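Local coordinates for probable outer membrane protein (Pseudomonas aeruginosa, PDB 3DWO), which forms a beta-barrel channel of the FadL family in the outer membrane and probably carries long-chain fatty acids or other hydrophobic compounds across it, at residues 64-74 with 192-200; 175-185 with 414-422. All coordinates share one frame; numbering follows the deposited sequence.

Contact 1 (64-74 with 192-200); sequences DYQGNPMTGGY and IPFPASNSS
The backbones of two irregular loops, 64-74 and 192-200, run closest at G73 and S197, whose CA atoms are 4.8 Å apart, and stand farther off at D64 and A196, 6.5 Å between CA atoms. One direct hydrogen bond joins them, from Y65 OH to F194 O at 2.5 Å. The donor lies 25° off the carbonyl plane, and the acceptor sits in the plane of the tyrosine ring at its edge. Q66 CG rests over one face of that ring, and the extended glutamine then carries NE2 to P193 CB, 3.3 Å away.

D64 CB packs on A196 CB at 3.6 Å. With chi1 at 59°, the carboxylate folds back over its own type I turn; there OD1 takes N-H groups from Q66 and N68 through opposite faces of its plane, the first being an Asx turn. OD2 turns to a water that donates to it and to Q66 OE1 while accepting from A196 N. A second water links Q66 OE1 to P193 O.

Toward G73, one water ties T71 N and OG1 to S197 OG, and M70 CE comes to 3.7 Å from S197 OG. Another accepts from Y74 N and lies 2.6 Å from S197 O. Y74 CD2 is 3.7 Å from S197 O, and its ring runs beside the N198 side chain, pointing the same way with the planes 76° apart. R133 and N129 hold the carbonyls of T71 and G72 from outside.

The polar links between the loops thus run mostly through waters, with Y65 OH to F194 O as the one direct hydrogen bond.

Contact 2 (175-185 with 414-422); sequences QNLDLYASAAN and VNQDRLGGG. With C8E ((hydroxyethyloxy)tri(ethyloxy)octane), chain C; C8E ((hydroxyethyloxy)tri(ethyloxy)octane), chain D.
Helix 179-184, just past the end of strand 158-177, packs against the loop 414-422 beside a groove occupied by a detergent molecule. The one direct hydrogen bond between the segments runs from S182 OG to R418 O, 2.6 Å long. The hydroxyl comes in from above the carbonyl plane, 69° out of it, and S182 CA adds a CA-H...O contact to D417 O.

The preceding residue, A181, sets its CB 3.8 Å from G420 O; CA and O of this glycine, whose phi is positive (105°), both lie against the methyl. N185, four residues after A181, folds ND2 back onto A181 O at 3.0 Å, while its CB lies against the D417 side chain; the amide and carboxylate planes are almost parallel. D178 caps the start, its OD1 accepting from A181 N.

Near the strand, L177 and L419 bring their CD2 methyls together, with V327 also against L419. The extended Q175 (CG anti to the backbone N, chi1 171°) reaches a water that NE2 shares with N415 OD1. D134 O takes N-H groups from both these amides, and R372 donates to Q175 OE1, which also accepts at 2.9 Å from O21 of one detergent. A further water lies between N176 O and L419 O, within hydrogen-bonding distance of both.

The other detergent runs its alkyl chain past L177, S182 and R418, then lays its ether O15 over the Y180 ring centre, 3.2 Å above the plane. Helix 179-184, between strands 158-177 and 201-220, meets helix 253-259, between 226-248 and 275-281; with this detergent alongside, the arrangement resembles the low-affinity hydrophobic groove between loops L3 and L4 of FadL.

From the N terminus the chain leaves strand 44-63 into loop 64-74, runs through four further barrel strands to 175-177 and helix 179-184, and continues through a short connection into 192-200, where contact 1 closes a span of more than a hundred residues. Contact 2 then waits for the loop before the last strand, 414-422, so the two closures cross instead of nesting. Their centres lie 9 Å apart and the contacts touch: S197 N probably donates to D178 OD2 at 2.7 Å, S199 OG probably accepts from Y180 N, and Y65 packs on G420 O. Together they gather loops from early, middle and late strands around helix 179-184 at one end of the barrel.

Contact 1 (64-74 with 192-200)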
loop_
_atom_site.group_PDB
_atom_site.type_symbol
_atom_site.label_atom_id
_atom_site.label_comp_id
_atom_site.label_asym_id
_atom_site.label_seq_id
_atom_site.Cartn_x
_atom_site.Cartn_y
_atom_site.Cartn_z
ATOM N N ASP A 64 20.147 -14.791 15.815
ATOM C CA ASP A 64 19.887 -16.048 15.135
ATOM C C ASP A 64 19.060 -16.885 16.103
ATOM O O ASP A 64 18.759 -16.443 17.219
ATOM C CB ASP A 64 21.186 -16.780 14.752
ATOM C CG ASP A 64 22.073 -17.101 15.948
ATOM O OD1 ASP A 64 21.569 -17.251 17.087
ATOM O OD2 ASP A 64 23.295 -17.225 15.737
ATOM N N TYR A 65 18.695 -18.090 15.689
ATOM C CA TYR A 65 17.865 -18.954 16.522
ATOM C C TYR A 65 18.493 -19.353 17.857
ATOM O O TYR A 65 17.792 -19.821 18.752
ATOM C CB TYR A 65 17.466 -20.211 15.732
ATOM C CG TYR A 65 18.526 -21.295 15.674
ATOM C CD1 TYR A 65 18.547 -22.330 16.613
ATOM C CD2 TYR A 65 19.502 -21.288 14.684
ATOM C CE1 TYR A 65 19.516 -23.328 16.562
ATOM C CE2 TYR A 65 20.474 -22.279 14.625
ATOM C CZ TYR A 65 20.478 -23.295 15.563
ATOM O OH TYR A 65 21.443 -24.280 15.495
ATOM N N GLN A 66 19.804 -19.176 17.999
ATOM C CA GLN A 66 20.475 -19.533 19.248
ATOM C C GLN A 66 20.699 -18.345 20.173
ATOM O O GLN A 66 21.342 -18.483 21.209
ATOM C CB GLN A 66 21.821 -20.202 18.967
ATOM C CG GLN A 66 21.708 -21.537 18.265
ATOM C CD GLN A 66 23.051 -22.205 18.046
ATOM O OE1 GLN A 66 23.893 -21.711 17.300
ATOM N NE2 GLN A 66 23.255 -23.336 18.701
ATOM N N GLY A 67 20.175 -17.181 19.798
ATOM C CA GLY A 67 20.346 -15.998 20.624
ATOM C C GLY A 67 21.626 -15.226 20.336
ATOM O O GLY A 67 21.928 -14.241 21.011
ATOM N N ASN A 68 22.388 -15.661 19.337
ATOM C CA ASN A 68 23.621 -14.966 19.001
ATOM C C ASN A 68 23.342 -13.767 18.111
ATOM O O ASN A 68 22.420 -13.783 17.297
ATOM C CB ASN A 68 24.595 -15.890 18.257
ATOM C CG ASN A 68 24.981 -17.115 19.068
ATOM O OD1 ASN A 68 25.325 -17.013 20.245
ATOM N ND2 ASN A 68 24.935 -18.282 18.432
ATOM N N PRO A 69 24.122 -12.696 18.271
ATOM C CA PRO A 69 23.884 -11.537 17.411
ATOM C C PRO A 69 24.100 -12.032 15.976
ATOM O O PRO A 69 24.976 -12.872 15.726
ATOM C CB PRO A 69 24.973 -10.557 17.844
ATOM C CG PRO A 69 25.158 -10.887 19.304
ATOM C CD PRO A 69 25.133 -12.396 19.304
ATOM N N MET A 70 23.297 -11.544 15.042
ATOM C CA MET A 70 23.456 -11.960 13.657
ATOM C C MET A 70 24.780 -11.424 13.135
ATOM O O MET A 70 25.258 -10.388 13.593
ATOM C CB MET A 70 22.322 -11.399 12.799
ATOM C CG MET A 70 20.986 -12.111 12.948
ATOM S SD MET A 70 21.087 -13.792 12.333
ATOM C CE MET A 70 21.492 -13.491 10.597
ATOM N N THR A 71 25.365 -12.139 12.180
ATOM C CA THR A 71 26.613 -11.733 11.544
ATOM C C THR A 71 26.311 -11.596 10.047
ATOM O O THR A 71 25.172 -11.792 9.619
ATOM C CB THR A 71 27.720 -12.798 11.717
ATOM O OG1 THR A 71 27.382 -13.957 10.946
ATOM C CG2 THR A 71 27.866 -13.192 13.189
ATOM N N GLY A 72 27.326 -11.268 9.256
ATOM C CA GLY A 72 27.125 -11.121 7.825
ATOM C C GLY A 72 27.359 -12.410 7.063
ATOM O O GLY A 72 27.324 -12.424 5.833
ATOM N N GLY A 73 27.604 -13.494 7.792
ATOM C CA GLY A 73 27.841 -14.780 7.162
ATOM C C GLY A 73 29.143 -14.847 6.385
ATOM O O GLY A 73 30.145 -14.234 6.770
ATOM N N TYR A 74 29.125 -15.584 5.279
ATOM C CA TYR A 74 30.305 -15.753 4.440
ATOM C C TYR A 74 30.071 -15.302 3.005
ATOM O O TYR A 74 28.938 -15.265 2.520
ATOM C CB TYR A 74 30.733 -17.224 4.418
ATOM C CG TYR A 74 31.101 -17.786 5.766
ATOM C CD1 TYR A 74 32.385 -17.611 6.294
ATOM C CD2 TYR A 74 30.160 -18.477 6.528
ATOM C CE1 TYR A 74 32.717 -18.113 7.551
ATOM C CE2 TYR A 74 30.479 -18.980 7.782
ATOM C CZ TYR A 74 31.755 -18.793 8.289
ATOM O OH TYR A 74 32.050 -19.271 9.542
ATOM N N ILE A 192 20.858 -31.329 16.164
ATOM C CA ILE A 192 22.195 -30.756 16.045
ATOM C C ILE A 192 22.116 -29.247 15.848
ATOM O O ILE A 192 21.543 -28.767 14.874
ATOM C CB ILE A 192 22.948 -31.370 14.847
ATOM C CG1 ILE A 192 23.039 -32.886 15.022
ATOM C CG2 ILE A 192 24.335 -30.745 14.721
ATOM C CD1 ILE A 192 23.615 -33.598 13.821
ATOM N N PRO A 193 22.706 -28.475 16.771
ATOM C CA PRO A 193 22.677 -27.017 16.663
ATOM C C PRO A 193 23.564 -26.484 15.545
ATOM O O PRO A 193 24.622 -25.917 15.811
ATOM C CB PRO A 193 23.158 -26.574 18.038
ATOM C CG PRO A 193 24.205 -27.614 18.339
ATOM C CD PRO A 193 23.487 -28.895 17.947
ATOM N N PHE A 194 23.145 -26.674 14.298
ATOM C CA PHE A 194 23.924 -26.178 13.166
ATOM C C PHE A 194 24.162 -24.676 13.335
ATOM O O PHE A 194 23.271 -23.945 13.769
ATOM C CB PHE A 194 23.174 -26.408 11.851
ATOM C CG PHE A 194 22.788 -27.834 11.606
ATOM C CD1 PHE A 194 23.759 -28.820 11.472
ATOM C CD2 PHE A 194 21.452 -28.189 11.498
ATOM C CE1 PHE A 194 23.399 -30.147 11.232
ATOM C CE2 PHE A 194 21.079 -29.509 11.257
ATOM C CZ PHE A 194 22.056 -30.492 11.124
ATOM N N PRO A 195 25.369 -24.193 12.998
ATOM C CA PRO A 195 25.623 -22.758 13.143
ATOM C C PRO A 195 24.826 -21.957 12.105
ATOM O O PRO A 195 24.574 -22.428 10.994
ATOM C CB PRO A 195 27.132 -22.656 12.945
ATOM C CG PRO A 195 27.398 -23.730 11.951
ATOM C CD PRO A 195 26.552 -24.885 12.457
ATOM N N ALA A 196 24.422 -20.750 12.473
ATOM C CA ALA A 196 23.651 -19.915 11.565
ATOM C C ALA A 196 24.527 -19.197 10.544
ATOM O O ALA A 196 25.734 -19.037 10.733
ATOM C CB ALA A 196 22.844 -18.893 12.362
ATOM N N SER A 197 23.898 -18.774 9.453
ATOM C CA SER A 197 24.566 -18.036 8.388
ATOM C C SER A 197 25.690 -18.739 7.628
ATOM O O SER A 197 26.549 -18.079 7.038
ATOM C CB SER A 197 25.058 -16.695 8.938
ATOM O OG SER A 197 23.953 -15.906 9.359
ATOM N N ASN A 198 25.695 -20.070 7.647
ATOM C CA ASN A 198 26.684 -20.827 6.889
ATOM C C ASN A 198 26.012 -21.095 5.556
ATOM O O ASN A 198 26.588 -20.845 4.501
ATOM C CB ASN A 198 27.035 -22.137 7.583
ATOM C CG ASN A 198 28.046 -21.945 8.681
ATOM O OD1 ASN A 198 27.853 -21.126 9.577
ATOM N ND2 ASN A 198 29.135 -22.690 8.620
ATOM N N SER A 199 24.783 -21.602 5.608
ATOM C CA SER A 199 24.020 -21.829 4.394
ATOM C C SER A 199 23.236 -20.530 4.190
ATOM O O SER A 199 22.821 -19.890 5.162
ATOM C CB SER A 199 23.049 -23.006 4.566
ATOM O OG SER A 199 22.158 -22.790 5.648
ATOM N N SER A 200 23.068 -20.113 2.942
ATOM C CA SER A 200 22.317 -18.896 2.654
ATOM C C SER A 200 21.970 -18.795 1.179
ATOM O O SER A 200 22.822 -18.996 0.295
ATOM C CB SER A 200 23.090 -17.640 3.073
ATOM O OG SER A 200 24.122 -17.347 2.157
HETATM O O HOH W 1 24.135 -19.896 15.112
HETATM O O HOH W 2 25.816 -23.674 16.575
HETATM O O HOH W 3 24.738 -14.687 11.750
HETATM O O HOH W 4 27.466 -17.554 1.886
HETATM O O HOH W 5 26.830 -17.018 4.635
#

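Contact 2 (175-185 with 414-422)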
loop_
_atom_site.group_PDB
_atom_site.type_symbol
_atom_site.label_atom_id
_atom_site.label_comp_id
_atom_site.label_asym_id
_atom_site.label_seq_id
_atom_site.Cartn_x
_atom_site.Cartn_y
_atom_site.Cartn_z
ATOM N N GLN A 175 13.962 -12.574 0.324
ATOM C CA GLN A 175 14.293 -12.746 1.726
ATOM C C GLN A 175 15.346 -13.840 1.788
ATOM O O GLN A 175 15.343 -14.755 0.964
ATOM C CB GLN A 175 13.012 -13.161 2.472
ATOM C CG GLN A 175 13.156 -13.609 3.910
ATOM C CD GLN A 175 11.799 -13.901 4.534
ATOM O OE1 GLN A 175 10.786 -13.929 3.838
ATOM N NE2 GLN A 175 11.772 -14.122 5.842
ATOM N N ASN A 176 16.262 -13.729 2.741
ATOM C CA ASN A 176 17.302 -14.731 2.881
ATOM C C ASN A 176 16.756 -15.958 3.588
ATOM O O ASN A 176 15.943 -15.837 4.510
ATOM C CB ASN A 176 18.467 -14.192 3.699
ATOM C CG ASN A 176 19.567 -15.221 3.876
ATOM O OD1 ASN A 176 20.197 -15.635 2.902
ATOM N ND2 ASN A 176 19.798 -15.647 5.120
ATOM N N LEU A 177 17.202 -17.134 3.152
ATOM C CA LEU A 177 16.801 -18.386 3.773
ATOM C C LEU A 177 18.082 -19.053 4.246
ATOM O O LEU A 177 19.083 -19.089 3.526
ATOM C CB LEU A 177 16.111 -19.329 2.786
ATOM C CG LEU A 177 14.865 -18.916 2.007
ATOM C CD1 LEU A 177 14.330 -20.163 1.298
ATOM C CD2 LEU A 177 13.797 -18.327 2.932
ATOM N N ASP A 178 18.035 -19.589 5.458
ATOM C CA ASP A 178 19.165 -20.274 6.072
ATOM C C ASP A 178 18.717 -21.724 6.342
ATOM O O ASP A 178 18.185 -22.023 7.418
ATOM C CB ASP A 178 19.497 -19.561 7.388
ATOM C CG ASP A 178 20.716 -20.113 8.060
ATOM O OD1 ASP A 178 21.097 -21.261 7.760
ATOM O OD2 ASP A 178 21.287 -19.396 8.908
ATOM N N LEU A 179 18.923 -22.615 5.370
ATOM C CA LEU A 179 18.510 -24.019 5.511
ATOM C C LEU A 179 18.997 -24.746 6.770
ATOM O O LEU A 179 18.250 -25.528 7.360
ATOM C CB LEU A 179 18.923 -24.843 4.285
ATOM C CG LEU A 179 18.386 -24.499 2.893
ATOM C CD1 LEU A 179 18.367 -25.773 2.061
ATOM C CD2 LEU A 179 16.991 -23.924 2.968
ATOM N N TYR A 180 20.246 -24.526 7.164
ATOM C CA TYR A 180 20.759 -25.179 8.364
ATOM C C TYR A 180 19.995 -24.707 9.601
ATOM O O TYR A 180 19.679 -25.507 10.489
ATOM C CB TYR A 180 22.248 -24.890 8.549
ATOM C CG TYR A 180 23.160 -25.903 7.901
ATOM C CD1 TYR A 180 23.061 -27.261 8.214
ATOM C CD2 TYR A 180 24.122 -25.509 6.978
ATOM C CE1 TYR A 180 23.900 -28.200 7.623
ATOM C CE2 TYR A 180 24.966 -26.440 6.377
ATOM C CZ TYR A 180 24.846 -27.781 6.704
ATOM O OH TYR A 180 25.665 -28.700 6.098
ATOM N N ALA A 181 19.708 -23.407 9.657
ATOM C CA ALA A 181 18.971 -22.840 10.785
ATOM C C ALA A 181 17.557 -23.412 10.802
ATOM O O ALA A 181 17.019 -23.716 11.858
ATOM C CB ALA A 181 18.924 -21.315 10.686
ATOM N N SER A 182 16.964 -23.563 9.623
ATOM C CA SER A 182 15.619 -24.120 9.522
ATOM C C SER A 182 15.596 -25.573 9.986
ATOM O O SER A 182 14.667 -25.995 10.682
ATOM C CB SER A 182 15.119 -24.037 8.085
ATOM O OG SER A 182 14.970 -22.686 7.704
ATOM N N ALA A 183 16.621 -26.331 9.599
ATOM C CA ALA A 183 16.737 -27.743 9.978
ATOM C C ALA A 183 16.842 -27.905 11.495
ATOM O O ALA A 183 16.160 -28.739 12.088
ATOM C CB ALA A 183 17.967 -28.376 9.306
ATOM N N ALA A 184 17.714 -27.108 12.106
ATOM C CA ALA A 184 17.930 -27.150 13.549
ATOM C C ALA A 184 16.630 -27.029 14.345
ATOM O O ALA A 184 16.513 -27.601 15.426
ATOM C CB ALA A 184 18.893 -26.042 13.954
ATOM N N ASN A 185 15.664 -26.281 13.807
ATOM C CA ASN A 185 14.367 -26.062 14.458
ATOM C C ASN A 185 13.258 -26.972 13.929
ATOM O O ASN A 185 12.124 -26.904 14.397
ATOM C CB ASN A 185 13.919 -24.607 14.253
ATOM C CG ASN A 185 14.764 -23.611 15.027
ATOM O OD1 ASN A 185 14.682 -23.538 16.248
ATOM N ND2 ASN A 185 15.587 -22.849 14.319
ATOM N N VAL A 414 9.696 -12.285 15.143
ATOM C CA VAL A 414 10.245 -13.597 15.439
ATOM C C VAL A 414 9.932 -14.473 14.220
ATOM O O VAL A 414 8.803 -14.473 13.733
ATOM C CB VAL A 414 9.583 -14.203 16.707
ATOM C CG1 VAL A 414 10.018 -15.647 16.898
ATOM C CG2 VAL A 414 9.969 -13.384 17.940
ATOM N N ASN A 415 10.930 -15.190 13.711
ATOM C CA ASN A 415 10.713 -16.068 12.561
ATOM C C ASN A 415 10.311 -17.469 13.019
ATOM O O ASN A 415 10.880 -18.001 13.965
ATOM C CB ASN A 415 11.982 -16.187 11.702
ATOM C CG ASN A 415 11.976 -15.247 10.502
ATOM O OD1 ASN A 415 10.912 -14.806 10.053
ATOM N ND2 ASN A 415 13.168 -14.953 9.963
ATOM N N GLN A 416 9.337 -18.064 12.338
ATOM C CA GLN A 416 8.899 -19.410 12.665
ATOM C C GLN A 416 10.048 -20.391 12.383
ATOM O O GLN A 416 11.054 -20.020 11.768
ATOM C CB GLN A 416 7.676 -19.774 11.820
ATOM C CG GLN A 416 7.903 -19.595 10.323
ATOM C CD GLN A 416 6.668 -19.920 9.524
ATOM O OE1 GLN A 416 6.326 -21.095 9.326
ATOM N NE2 GLN A 416 5.968 -18.881 9.079
ATOM N N ASP A 417 9.892 -21.639 12.817
ATOM C CA ASP A 417 10.930 -22.653 12.628
ATOM C C ASP A 417 11.510 -22.769 11.209
ATOM O O ASP A 417 12.720 -22.646 11.027
ATOM C CB ASP A 417 10.419 -24.033 13.056
ATOM C CG ASP A 417 10.069 -24.103 14.540
ATOM O OD1 ASP A 417 10.660 -23.342 15.337
ATOM O OD2 ASP A 417 9.214 -24.938 14.914
ATOM N N ARG A 418 10.665 -23.004 10.206
ATOM C CA ARG A 418 11.176 -23.166 8.848
ATOM C C ARG A 418 11.848 -21.932 8.249
ATOM O O ARG A 418 12.501 -22.025 7.209
ATOM C CB ARG A 418 10.081 -23.697 7.908
ATOM C CG ARG A 418 8.948 -22.751 7.579
ATOM C CD ARG A 418 7.960 -23.443 6.631
ATOM N NE ARG A 418 7.317 -24.595 7.257
ATOM C CZ ARG A 418 6.545 -25.471 6.613
ATOM N NH1 ARG A 418 6.310 -25.339 5.313
ATOM N NH2 ARG A 418 6.012 -26.490 7.269
ATOM N N LEU A 419 11.707 -20.784 8.906
ATOM C CA LEU A 419 12.348 -19.560 8.424
ATOM C C LEU A 419 13.629 -19.219 9.188
ATOM O O LEU A 419 14.167 -18.118 9.063
ATOM C CB LEU A 419 11.379 -18.376 8.484
ATOM C CG LEU A 419 10.250 -18.402 7.448
ATOM C CD1 LEU A 419 9.423 -17.133 7.579
ATOM C CD2 LEU A 419 10.836 -18.516 6.025
ATOM N N GLY A 420 14.116 -20.164 9.985
ATOM C CA GLY A 420 15.348 -19.935 10.720
ATOM C C GLY A 420 15.283 -19.643 12.211
ATOM O O GLY A 420 16.319 -19.660 12.877
ATOM N N GLY A 421 14.094 -19.349 12.734
ATOM C CA GLY A 421 13.946 -19.080 14.160
ATOM C C GLY A 421 14.614 -17.836 14.734
ATOM O O GLY A 421 14.756 -17.717 15.955
ATOM N N GLY A 422 15.021 -16.899 13.882
ATOM C CA GLY A 422 15.665 -15.691 14.386
ATOM C C GLY A 422 14.672 -14.659 14.896
ATOM O O GLY A 422 13.465 -14.891 14.887
HETATM C C1 C8E C . 10.340 -20.614 2.546
HETATM C C2 C8E C . 10.464 -21.812 3.359
HETATM C C3 C8E C . 11.797 -22.398 3.356
HETATM C C4 C8E C . 11.713 -23.654 4.083
HETATM C C5 C8E C . 13.088 -24.161 4.288
HETATM C C6 C8E C . 13.061 -25.343 5.111
HETATM C C7 C8E C . 14.435 -25.795 4.959
HETATM C C8 C8E C . 14.569 -27.059 5.694
HETATM O O9 C8E C . 15.729 -27.843 5.892
HETATM C C10 C8E C . 16.421 -28.368 4.778
HETATM C C11 C8E C . 17.547 -29.152 5.364
HETATM O O12 C8E C . 18.823 -28.596 5.027
HETATM C C13 C8E C . 19.926 -29.189 5.756
HETATM C C14 C8E C . 21.438 -28.853 5.591
HETATM O O15 C8E C . 22.141 -27.795 4.866
HETATM C C16 C8E C . 22.444 -28.217 3.526
HETATM C C17 C8E C . 23.802 -28.918 3.351
HETATM O O18 C8E C . 24.052 -29.903 2.324
HETATM C C19 C8E C . 23.763 -31.256 2.766
HETATM C C20 C8E C . 23.546 -32.465 1.786
HETATM O O21 C8E C . 22.849 -33.618 2.275
HETATM C C1 C8E D . 3.724 -5.659 8.370
HETATM C C2 C8E D . 4.270 -6.317 7.187
HETATM C C3 C8E D . 3.283 -6.843 6.253
HETATM C C4 C8E D . 4.013 -7.363 5.110
HETATM C C5 C8E D . 3.093 -7.443 3.949
HETATM C C6 C8E D . 3.849 -7.504 2.712
HETATM C C7 C8E D . 2.856 -8.106 1.839
HETATM C C8 C8E D . 2.935 -7.472 0.501
HETATM O O9 C8E D . 3.016 -8.133 -0.753
HETATM C C10 C8E D . 4.115 -8.988 -1.005
HETATM C C11 C8E D . 3.902 -9.525 -2.386
HETATM O O12 C8E D . 3.266 -10.814 -2.336
HETATM C C13 C8E D . 4.077 -11.943 -2.782
HETATM C C14 C8E D . 5.104 -12.742 -1.918
HETATM O O15 C8E D . 5.270 -14.172 -1.682
HETATM C C16 C8E D . 4.520 -14.624 -0.535
HETATM C C17 C8E D . 5.290 -14.575 0.798
HETATM O O18 C8E D . 6.726 -14.456 0.882
HETATM C C19 C8E D . 7.411 -15.737 0.910
HETATM C C20 C8E D . 8.394 -16.162 2.063
HETATM O O21 C8E D . 9.801 -15.925 1.903
HETATM O O HOH W 6 9.828 -13.626 7.765
HETATM O O HOH W 7 14.178 -17.143 6.519
#